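Local coordinates for protein Non-reducing end alpha-L-arabinofuranosidase BoGH43B (Bacteroides ovatus, PDB 5JOZ) that removes terminal non-reducing alpha-L-arabinofuranosyl residues from the side branches of xyloglucan, converting S units to X units during breakdown of this polysaccharide, at residues Thr11-Asp16 and Gly362-Ala367; Leu28-Phe33 and Pro40-Lys45; Phe378-Glu383 and Leu401-Arg406. One frame throughout, in Å; residues are numbered along the deposited sequence.

Contact 1. Residues Thr11-Asp16 and Gly362-Ala367; sequences TGMNPD and GRRQAA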
loop_
_atom_site.group_PDB
_atom_site.type_symbol
_atom_site.label_atom_id
_atom_site.label_comp_id
_atom_site.label_asym_id
_atom_site.label_seq_id
_atom_site.Cartn_x
_atom_site.Cartn_y
_atom_site.Cartn_z
ATOM N N THR A 11 0.137 -5.742 -7.432
ATOM C CA THR A 11 -0.862 -4.778 -7.903
ATOM C C THR A 11 -1.659 -4.210 -6.755
ATOM O O THR A 11 -1.545 -4.688 -5.637
ATOM C CB THR A 11 -1.833 -5.448 -8.899
ATOM O OG1 THR A 11 -2.413 -6.596 -8.295
ATOM C CG2 THR A 11 -1.095 -5.880 -10.137
ATOM N N GLY A 12 -2.476 -3.195 -7.034
ATOM C CA GLY A 12 -3.207 -2.476 -5.983
ATOM C C GLY A 12 -2.233 -1.609 -5.202
ATOM O O GLY A 12 -1.030 -1.601 -5.491
ATOM N N MET A 13 -2.742 -0.881 -4.213
ATOM C CA MET A 13 -1.934 0.115 -3.531
ATOM C C MET A 13 -0.809 -0.567 -2.777
ATOM O O MET A 13 -1.039 -1.211 -1.759
ATOM C CB MET A 13 -2.772 0.978 -2.596
ATOM C CG MET A 13 -2.012 2.206 -2.095
ATOM S SD MET A 13 -2.424 2.697 -0.425
ATOM C CE MET A 13 -2.046 1.216 0.505
ATOM N N ASN A 14 0.402 -0.415 -3.319
ATOM C CA ASN A 14 1.616 -1.064 -2.828
ATOM C C ASN A 14 2.851 -0.197 -3.167
ATOM O O ASN A 14 3.751 -0.612 -3.898
ATOM C CB ASN A 14 1.735 -2.472 -3.426
ATOM C CG ASN A 14 1.054 -3.534 -2.570
ATOM O OD1 ASN A 14 1.419 -3.730 -1.414
ATOM N ND2 ASN A 14 0.066 -4.226 -3.136
ATOM N N PRO A 15 2.895 1.022 -2.629
ATOM C CA PRO A 15 3.968 1.933 -2.986
ATOM C C PRO A 15 5.259 1.749 -2.184
ATOM O O PRO A 15 5.276 1.075 -1.150
ATOM C CB PRO A 15 3.359 3.318 -2.675
ATOM C CG PRO A 15 2.083 3.069 -1.922
ATOM C CD PRO A 15 2.031 1.611 -1.595
ATOM N N ASP A 16 6.323 2.382 -2.677
ATOM C CA ASP A 16 7.598 2.537 -1.953
ATOM C C ASP A 16 8.219 1.183 -1.594
ATOM O O ASP A 16 8.560 0.946 -0.427
ATOM C CB ASP A 16 7.398 3.389 -0.689
ATOM C CG ASP A 16 6.854 4.772 -0.986
ATOM O OD1 ASP A 16 7.423 5.461 -1.851
ATOM O OD2 ASP A 16 5.879 5.194 -0.324
ATOM N N GLY A 362 -11.616 -3.523 4.677
ATOM C CA GLY A 362 -11.513 -3.560 3.228
ATOM C C GLY A 362 -10.213 -4.105 2.709
ATOM O O GLY A 362 -9.324 -4.490 3.473
ATOM N N ARG A 363 -10.117 -4.131 1.387
ATOM C CA ARG A 363 -8.906 -4.553 0.745
ATOM C C ARG A 363 -8.631 -3.765 -0.514
ATOM O O ARG A 363 -9.548 -3.233 -1.147
ATOM C CB ARG A 363 -8.946 -6.055 0.484
ATOM C CG ARG A 363 -9.800 -6.504 -0.683
ATOM C CD ARG A 363 -9.388 -7.895 -1.122
ATOM N NE ARG A 363 -10.059 -8.936 -0.367
ATOM C CZ ARG A 363 -9.840 -10.234 -0.526
ATOM N NH1 ARG A 363 -8.948 -10.676 -1.405
ATOM N NH2 ARG A 363 -10.518 -11.100 0.211
ATOM N N ARG A 364 -7.350 -3.732 -0.865
ATOM C CA ARG A 364 -6.852 -3.029 -2.032
ATOM C C ARG A 364 -7.534 -3.507 -3.317
ATOM O O ARG A 364 -7.655 -4.713 -3.543
ATOM C CB ARG A 364 -5.350 -3.274 -2.176
ATOM C CG ARG A 364 -4.478 -2.660 -1.091
ATOM C CD ARG A 364 -3.171 -3.418 -0.970
ATOM N NE ARG A 364 -2.283 -2.864 0.060
ATOM C CZ ARG A 364 -2.436 -2.990 1.383
ATOM N NH1 ARG A 364 -3.469 -3.657 1.912
ATOM N NH2 ARG A 364 -1.533 -2.434 2.202
ATOM N N GLN A 365 -7.993 -2.571 -4.146
ATOM C CA GLN A 365 -8.425 -2.928 -5.500
ATOM C C GLN A 365 -7.189 -3.276 -6.344
ATOM O O GLN A 365 -6.470 -2.404 -6.819
ATOM C CB GLN A 365 -9.238 -1.821 -6.150
ATOM C CG GLN A 365 -9.961 -2.313 -7.400
ATOM C CD GLN A 365 -10.634 -1.206 -8.165
ATOM O OE1 GLN A 365 -11.007 -0.190 -7.590
ATOM N NE2 GLN A 365 -10.802 -1.399 -9.476
ATOM N N ALA A 366 -6.966 -4.570 -6.506
ATOM C CA ALA A 366 -5.776 -5.121 -7.133
ATOM C C ALA A 366 -5.917 -5.343 -8.645
ATOM O O ALA A 366 -4.992 -5.883 -9.271
ATOM C CB ALA A 366 -5.428 -6.442 -6.449
ATOM N N ALA A 367 -7.058 -4.965 -9.225
ATOM C CA ALA A 367 -7.258 -5.069 -10.671
ATOM C C ALA A 367 -8.222 -4.007 -11.195
ATOM O O ALA A 367 -9.131 -3.562 -10.494
ATOM C CB ALA A 367 -7.754 -6.462 -11.028
HETATM O O HOH W 1 0.803 -1.324 0.923
#
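The carbonyl oxygen of Met13 is gripped by Arg364 NE, which donates to Met13 O over 2.8 Å in a bent bond (N-H...O 137°), although the nitrogen sits nearly on the line of the C=O bond, with the carbonyl close to the guanidinium plane. A water accepts from Arg364 NH2 and is within hydrogen-bonding distance of the same Met13 O, making a second, longer route between the two residues. With chi3 at 180°, the Arg364 chain runs extended from CG to NE and carries the guanidinium alongside the loop. Methyl CE of Met13 sits 4.1 Å from Arg364 NH2. The arrangement is a domain interface: the loop between strands 4-6 and 18-22 of the GH43 five-bladed propeller meets the end of strand 359-364 in the C-terminal concanavalin A-like beta-sandwich. The backbones come nearest at Gly12, whose CA is 3.9 Å from Ala366 CA and makes a CA-H...O contact with Gln365 O; a beta carbon there would be tight against Arg364 CB and Ala366 CA. At the other end, Thr11 OG1 donates to Ala366 O over 2.8 Å, in the carbonyl plane and on a lone pair. Asn14 crosses the arginine at about a right angle, its ND2 4.0 Å from Arg364 CD. That ND2 ties the loop to itself by donating to Thr11 O, reached from above the carbonyl plane, while Asn14 OD1 turns to the hydroxyls of Tyr42 and Thr30.

Contact 2. Residues Leu28-Phe33 and Pro40-Lys45; sequences LVTSTF and PVYHSK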
loop_
_atom_site.group_PDB
_atom_site.type_symbol
_atom_site.label_atom_id
_atom_site.label_comp_id
_atom_site.label_asym_id
_atom_site.label_seq_id
_atom_site.Cartn_x
_atom_site.Cartn_y
_atom_site.Cartn_z
ATOM N N LEU A 28 9.637 -8.305 1.050
ATOM C CA LEU A 28 9.340 -6.986 0.531
ATOM C C LEU A 28 8.239 -6.306 1.319
ATOM O O LEU A 28 7.269 -6.943 1.709
ATOM C CB LEU A 28 8.947 -7.107 -0.940
ATOM C CG LEU A 28 8.754 -5.859 -1.789
ATOM C CD1 LEU A 28 9.047 -6.205 -3.250
ATOM C CD2 LEU A 28 7.349 -5.293 -1.662
ATOM N N VAL A 29 8.401 -5.000 1.522
ATOM C CA VAL A 29 7.423 -4.176 2.210
ATOM C C VAL A 29 7.019 -3.007 1.363
ATOM O O VAL A 29 7.802 -2.520 0.573
ATOM C CB VAL A 29 7.939 -3.603 3.553
ATOM C CG1 VAL A 29 7.905 -4.675 4.632
ATOM C CG2 VAL A 29 9.338 -2.991 3.414
ATOM N N THR A 30 5.802 -2.525 1.602
ATOM C CA THR A 30 5.265 -1.360 0.932
ATOM C C THR A 30 4.594 -0.460 1.956
ATOM O O THR A 30 4.164 -0.937 2.999
ATOM C CB THR A 30 4.229 -1.789 -0.147
ATOM O OG1 THR A 30 3.238 -2.649 0.425
ATOM C CG2 THR A 30 4.927 -2.533 -1.264
ATOM N N SER A 31 4.486 0.830 1.627
ATOM C CA SER A 31 3.878 1.826 2.502
ATOM C C SER A 31 2.332 1.750 2.569
ATOM O O SER A 31 1.654 1.401 1.596
ATOM C CB SER A 31 4.344 3.235 2.110
ATOM O OG SER A 31 4.113 3.517 0.742
ATOM N N THR A 32 1.797 2.102 3.729
ATOM C CA THR A 32 0.376 1.930 4.050
ATOM C C THR A 32 -0.383 3.183 4.506
ATOM O O THR A 32 -1.609 3.194 4.470
ATOM C CB THR A 32 0.214 0.846 5.131
ATOM O OG1 THR A 32 1.262 0.968 6.109
ATOM C CG2 THR A 32 0.326 -0.500 4.523
ATOM N N PHE A 33 0.317 4.228 4.941
ATOM C CA PHE A 33 -0.324 5.492 5.309
ATOM C C PHE A 33 -1.322 5.278 6.470
ATOM O O PHE A 33 -0.925 4.731 7.510
ATOM C CB PHE A 33 -0.866 6.167 4.039
ATOM C CG PHE A 33 0.221 6.458 3.048
ATOM C CD1 PHE A 33 1.009 7.591 3.186
ATOM C CD2 PHE A 33 0.545 5.551 2.062
ATOM C CE1 PHE A 33 2.068 7.838 2.320
ATOM C CE2 PHE A 33 1.599 5.791 1.194
ATOM C CZ PHE A 33 2.361 6.937 1.322
ATOM N N PRO A 40 2.789 -4.145 5.009
ATOM C CA PRO A 40 2.704 -5.568 4.728
ATOM C C PRO A 40 4.040 -6.150 4.281
ATOM O O PRO A 40 4.811 -5.479 3.588
ATOM C CB PRO A 40 1.662 -5.639 3.608
ATOM C CG PRO A 40 1.718 -4.315 2.963
ATOM C CD PRO A 40 1.915 -3.376 4.109
ATOM N N VAL A 41 4.298 -7.382 4.704
ATOM C CA VAL A 41 5.498 -8.128 4.350
ATOM C C VAL A 41 5.102 -9.220 3.369
ATOM O O VAL A 41 4.402 -10.154 3.746
ATOM C CB VAL A 41 6.116 -8.830 5.576
ATOM C CG1 VAL A 41 7.335 -9.650 5.165
ATOM C CG2 VAL A 41 6.475 -7.825 6.655
ATOM N N TYR A 42 5.580 -9.112 2.128
ATOM C CA TYR A 42 5.386 -10.141 1.106
ATOM C C TYR A 42 6.632 -11.042 1.013
ATOM O O TYR A 42 7.737 -10.599 1.289
ATOM C CB TYR A 42 5.110 -9.491 -0.253
ATOM C CG TYR A 42 3.917 -8.550 -0.282
ATOM C CD1 TYR A 42 2.617 -9.023 -0.551
ATOM C CD2 TYR A 42 4.083 -7.188 -0.051
ATOM C CE1 TYR A 42 1.532 -8.152 -0.593
ATOM C CE2 TYR A 42 3.005 -6.310 -0.082
ATOM C CZ TYR A 42 1.730 -6.791 -0.355
ATOM O OH TYR A 42 0.669 -5.897 -0.367
ATOM N N HIS A 43 6.430 -12.295 0.602
ATOM C CA HIS A 43 7.480 -13.302 0.511
ATOM C C HIS A 43 7.503 -13.869 -0.909
ATOM O O HIS A 43 6.455 -14.123 -1.477
ATOM C CB HIS A 43 7.205 -14.399 1.535
ATOM C CG HIS A 43 8.167 -15.547 1.496
ATOM N ND1 HIS A 43 7.809 -16.821 1.876
ATOM C CD2 HIS A 43 9.471 -15.614 1.140
ATOM C CE1 HIS A 43 8.843 -17.628 1.741
ATOM N NE2 HIS A 43 9.866 -16.920 1.301
ATOM N N SER A 44 8.696 -14.028 -1.485
ATOM C CA SER A 44 8.862 -14.706 -2.779
ATOM C C SER A 44 10.127 -15.573 -2.795
ATOM O O SER A 44 11.036 -15.365 -1.993
ATOM C CB SER A 44 8.906 -13.668 -3.907
ATOM O OG SER A 44 8.967 -14.254 -5.205
ATOM N N LYS A 45 10.150 -16.558 -3.695
ATOM C CA LYS A 45 11.365 -17.310 -4.058
ATOM C C LYS A 45 11.874 -17.046 -5.488
ATOM O O LYS A 45 12.963 -17.502 -5.844
ATOM C CB LYS A 45 11.131 -18.815 -3.858
ATOM C CG LYS A 45 10.741 -19.145 -2.423
ATOM C CD LYS A 45 10.840 -20.621 -2.086
ATOM C CE LYS A 45 10.886 -20.831 -0.575
ATOM N NZ LYS A 45 12.269 -20.728 -0.041
#
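Antiparallel strand pairing inside one propeller blade defines this contact, which joins the second and third strands, 25-29 and 40-44, of a four-stranded sheet in the GH43 domain. Leu28 and Tyr42 form a hydrogen-bonded pair: Tyr42 N reaches Leu28 O over 2.8 Å in a nearly straight bond, and Leu28 N returns one to Tyr42 O over 3.0 Å. Past this pair the regular pairing gives way to C-H contacts, such as Val29 CA 3.2 Å from Pro40 O. Val29 and Val41 lie side by side on one face of the sheet, CG1 touching CG2. On the other face Leu28 CD2 packs 4.1 Å from Tyr42 CD2. With chi1 at 53°, Thr30 OG1 sits between its backbone N and carbonyl carbon and meets the Tyr42 ring edge in plane, 3.7 Å from CE2; both hydroxyls share Asn14 OD1. Pro40 fills the end of the pairing, its CG against Thr30 OG1 and its CD tightly packed, 3.3 Å from Thr32 CG2. An alanine here lacks CG and CD, so Thr30 and Thr32 would probably face a gap and the strand start would lose the ring's hold on its backbone. Around the pair, strands 18-22 and 51-55 complete the blade; Val29 packs on Pro78 and Leu80 of strand 74-83, Leu28 and Tyr42 meet Trp50, and Pro40 touches Arg364 of strand 359-364.

Contact 3. Residues Phe378-Glu383 and Leu401-Arg406; sequences FIPKVE and LLITER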
loop_
_atom_site.group_PDB
_atom_site.type_symbol
_atom_site.label_atom_id
_atom_site.label_comp_id
_atom_site.label_asym_id
_atom_site.label_seq_id
_atom_site.Cartn_x
_atom_site.Cartn_y
_atom_site.Cartn_z
ATOM N N PHE A 378 -28.614 -7.309 7.438
ATOM C CA PHE A 378 -28.641 -6.038 8.167
ATOM C C PHE A 378 -30.027 -5.428 8.225
ATOM O O PHE A 378 -30.578 -5.041 7.198
ATOM C CB PHE A 378 -27.653 -5.017 7.572
ATOM C CG PHE A 378 -27.621 -3.710 8.325
ATOM C CD1 PHE A 378 -27.281 -3.682 9.675
ATOM C CD2 PHE A 378 -27.953 -2.508 7.700
ATOM C CE1 PHE A 378 -27.267 -2.480 10.385
ATOM C CE2 PHE A 378 -27.940 -1.308 8.404
ATOM C CZ PHE A 378 -27.593 -1.294 9.740
ATOM N N ILE A 379 -30.569 -5.326 9.440
ATOM C CA ILE A 379 -31.857 -4.680 9.678
ATOM C C ILE A 379 -31.602 -3.313 10.310
ATOM O O ILE A 379 -31.225 -3.243 11.481
ATOM C CB ILE A 379 -32.754 -5.522 10.624
ATOM C CG1 ILE A 379 -32.950 -6.942 10.078
ATOM C CG2 ILE A 379 -34.094 -4.821 10.856
ATOM C CD1 ILE A 379 -33.598 -7.022 8.702
ATOM N N PRO A 380 -31.776 -2.221 9.535
ATOM C CA PRO A 380 -31.686 -0.891 10.141
ATOM C C PRO A 380 -33.007 -0.521 10.800
ATOM O O PRO A 380 -34.058 -0.842 10.261
ATOM C CB PRO A 380 -31.402 0.018 8.950
ATOM C CG PRO A 380 -32.035 -0.666 7.791
ATOM C CD PRO A 380 -32.009 -2.145 8.080
ATOM N N LYS A 381 -32.950 0.140 11.950
ATOM C CA LYS A 381 -34.160 0.539 12.677
ATOM C C LYS A 381 -34.506 2.032 12.528
ATOM O O LYS A 381 -35.631 2.410 12.830
ATOM C CB LYS A 381 -34.057 0.153 14.163
ATOM N N VAL A 382 -33.565 2.866 12.066
ATOM C CA VAL A 382 -33.817 4.310 11.859
ATOM C C VAL A 382 -32.900 4.879 10.752
ATOM O O VAL A 382 -31.877 4.271 10.426
ATOM C CB VAL A 382 -33.714 5.080 13.205
ATOM C CG1 VAL A 382 -32.281 5.101 13.743
ATOM C CG2 VAL A 382 -34.314 6.484 13.110
ATOM N N GLU A 383 -33.268 6.026 10.173
ATOM C CA GLU A 383 -32.663 6.508 8.906
ATOM C C GLU A 383 -31.128 6.699 8.914
ATOM O O GLU A 383 -30.493 6.491 7.887
ATOM C CB GLU A 383 -33.382 7.778 8.387
ATOM C CG GLU A 383 -34.893 7.577 8.167
ATOM C CD GLU A 383 -35.533 8.451 7.081
ATOM O OE1 GLU A 383 -34.909 9.434 6.613
ATOM O OE2 GLU A 383 -36.692 8.149 6.701
ATOM N N LEU A 401 -22.338 1.697 -1.181
ATOM C CA LEU A 401 -23.449 0.821 -1.538
ATOM C C LEU A 401 -24.008 0.222 -0.245
ATOM O O LEU A 401 -23.534 -0.821 0.220
ATOM C CB LEU A 401 -23.004 -0.254 -2.527
ATOM C CG LEU A 401 -24.040 -1.319 -2.888
ATOM C CD1 LEU A 401 -25.277 -0.688 -3.494
ATOM C CD2 LEU A 401 -23.433 -2.351 -3.818
ATOM N N LEU A 402 -25.017 0.891 0.327
ATOM C CA LEU A 402 -25.490 0.594 1.686
ATOM C C LEU A 402 -26.954 0.202 1.779
ATOM O O LEU A 402 -27.772 0.611 0.958
ATOM C CB LEU A 402 -25.265 1.803 2.588
ATOM C CG LEU A 402 -23.862 2.416 2.561
ATOM C CD1 LEU A 402 -23.807 3.677 3.411
ATOM C CD2 LEU A 402 -22.809 1.417 3.015
ATOM N N ILE A 403 -27.253 -0.596 2.806
ATOM C CA ILE A 403 -28.597 -0.902 3.242
ATOM C C ILE A 403 -28.908 0.055 4.375
ATOM O O ILE A 403 -28.118 0.163 5.323
ATOM C CB ILE A 403 -28.719 -2.333 3.803
ATOM C CG1 ILE A 403 -28.359 -3.353 2.731
ATOM C CG2 ILE A 403 -30.136 -2.589 4.348
ATOM C CD1 ILE A 403 -28.169 -4.747 3.269
ATOM N N THR A 404 -30.063 0.717 4.279
ATOM C CA THR A 404 -30.533 1.688 5.284
ATOM C C THR A 404 -32.078 1.712 5.299
ATOM O O THR A 404 -32.721 0.869 4.650
ATOM C CB THR A 404 -29.947 3.097 5.004
ATOM O OG1 THR A 404 -30.322 4.008 6.044
ATOM C CG2 THR A 404 -30.415 3.640 3.674
ATOM N N GLU A 405 -32.661 2.664 6.032
ATOM C CA GLU A 405 -34.114 2.819 6.135
ATOM C C GLU A 405 -34.474 4.215 5.631
ATOM O O GLU A 405 -33.887 5.203 6.058
ATOM C CB GLU A 405 -34.578 2.618 7.586
ATOM C CG GLU A 405 -36.083 2.384 7.774
ATOM C CD GLU A 405 -36.534 0.941 7.526
ATOM O OE1 GLU A 405 -37.757 0.693 7.567
ATOM O OE2 GLU A 405 -35.688 0.041 7.295
ATOM N N ARG A 406 -35.419 4.284 4.703
ATOM C CA ARG A 406 -35.884 5.545 4.155
ATOM C C ARG A 406 -37.394 5.534 4.151
ATOM O O ARG A 406 -38.001 4.662 3.544
ATOM C CB ARG A 406 -35.360 5.736 2.724
ATOM C CG ARG A 406 -33.876 6.068 2.624
ATOM C CD ARG A 406 -33.567 7.480 3.128
ATOM N NE ARG A 406 -32.132 7.782 3.189
ATOM C CZ ARG A 406 -31.301 7.464 4.184
ATOM N NH1 ARG A 406 -31.705 6.782 5.248
ATOM N NH2 ARG A 406 -30.032 7.829 4.108
#
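Arg406 and Glu383 supply the hydrogen bond between the segments, Arg406 NH1 donating to the backbone Glu383 O over 2.9 Å at an N-H...O angle of 153°. The same NH1 also donates to Glu405 O, 2.8 Å away in its own strand, so two carbonyls hold one nitrogen and fix the turn of the guanidinium; both oxygens lie near its plane. The bend at chi2 (-70°) folds the arginine back over its strand, and Thr404 CG2 lies above one guanidinium face, toward the rim. Charge adds a looser element. Glu383 OE1 is 4.4 Å from Arg406 NH1 but well out of the guanidinium plane, so any attraction is probably one of charge alone, and Glu383 OE2 is taken by the backbone nitrogen of Asn407. A weaker polar touch accompanies these, Glu383 CA making a CA-H...O contact with Glu405 O.

Apolar contacts carry the other end. Phe378 CG is anti to its backbone N (chi1 -178°), which sends the ring toward the strand, where its edge meets Ile403: CB lies in the ring plane, and CE2 comes 3.4 Å from Ile403 O. Pro380 lays its ring against the strand backbone, with CG 3.4 Å from Thr404 C, and its CD touches Ile403 CG2. Beside it Glu405 OE2 and Pro380 O approach as two acceptors, with no bond between them.

The loop carrying residues 378-383 leads from strand 370-377 in one sheet of the concanavalin A-like sandwich to strand 386-387 in the other, while strand 397-406 runs between strands 389-392 and 409-418. Ile403 packs on Val436 of strand 436-442 across the sandwich, and Thr404 OG1 hydrogen-bonds to Glu385 O, later in the same loop.

Contacts 1 and 2 are neighbours, their centres 11 Å apart, and they touch: Asp16 OD2 lies 2.7 Å from Ser31 OG, a probable hydrogen bond that links the inferred proton acceptor to the strand loop. Along the chain contact 2 is nested within the loop that contact 1 closes, and contact 3 follows both. Contact 3 lies apart, about 30 Å from contact 1 and 38 Å from contact 2, centre to centre. It shares with contact 1 the sandwich sheet containing strands 359-364 and 397-406. Contact 2 belongs wholly to the propeller, contact 3 wholly to the sandwich, and contact 1 joins the two domains through the loop that carries Asp16.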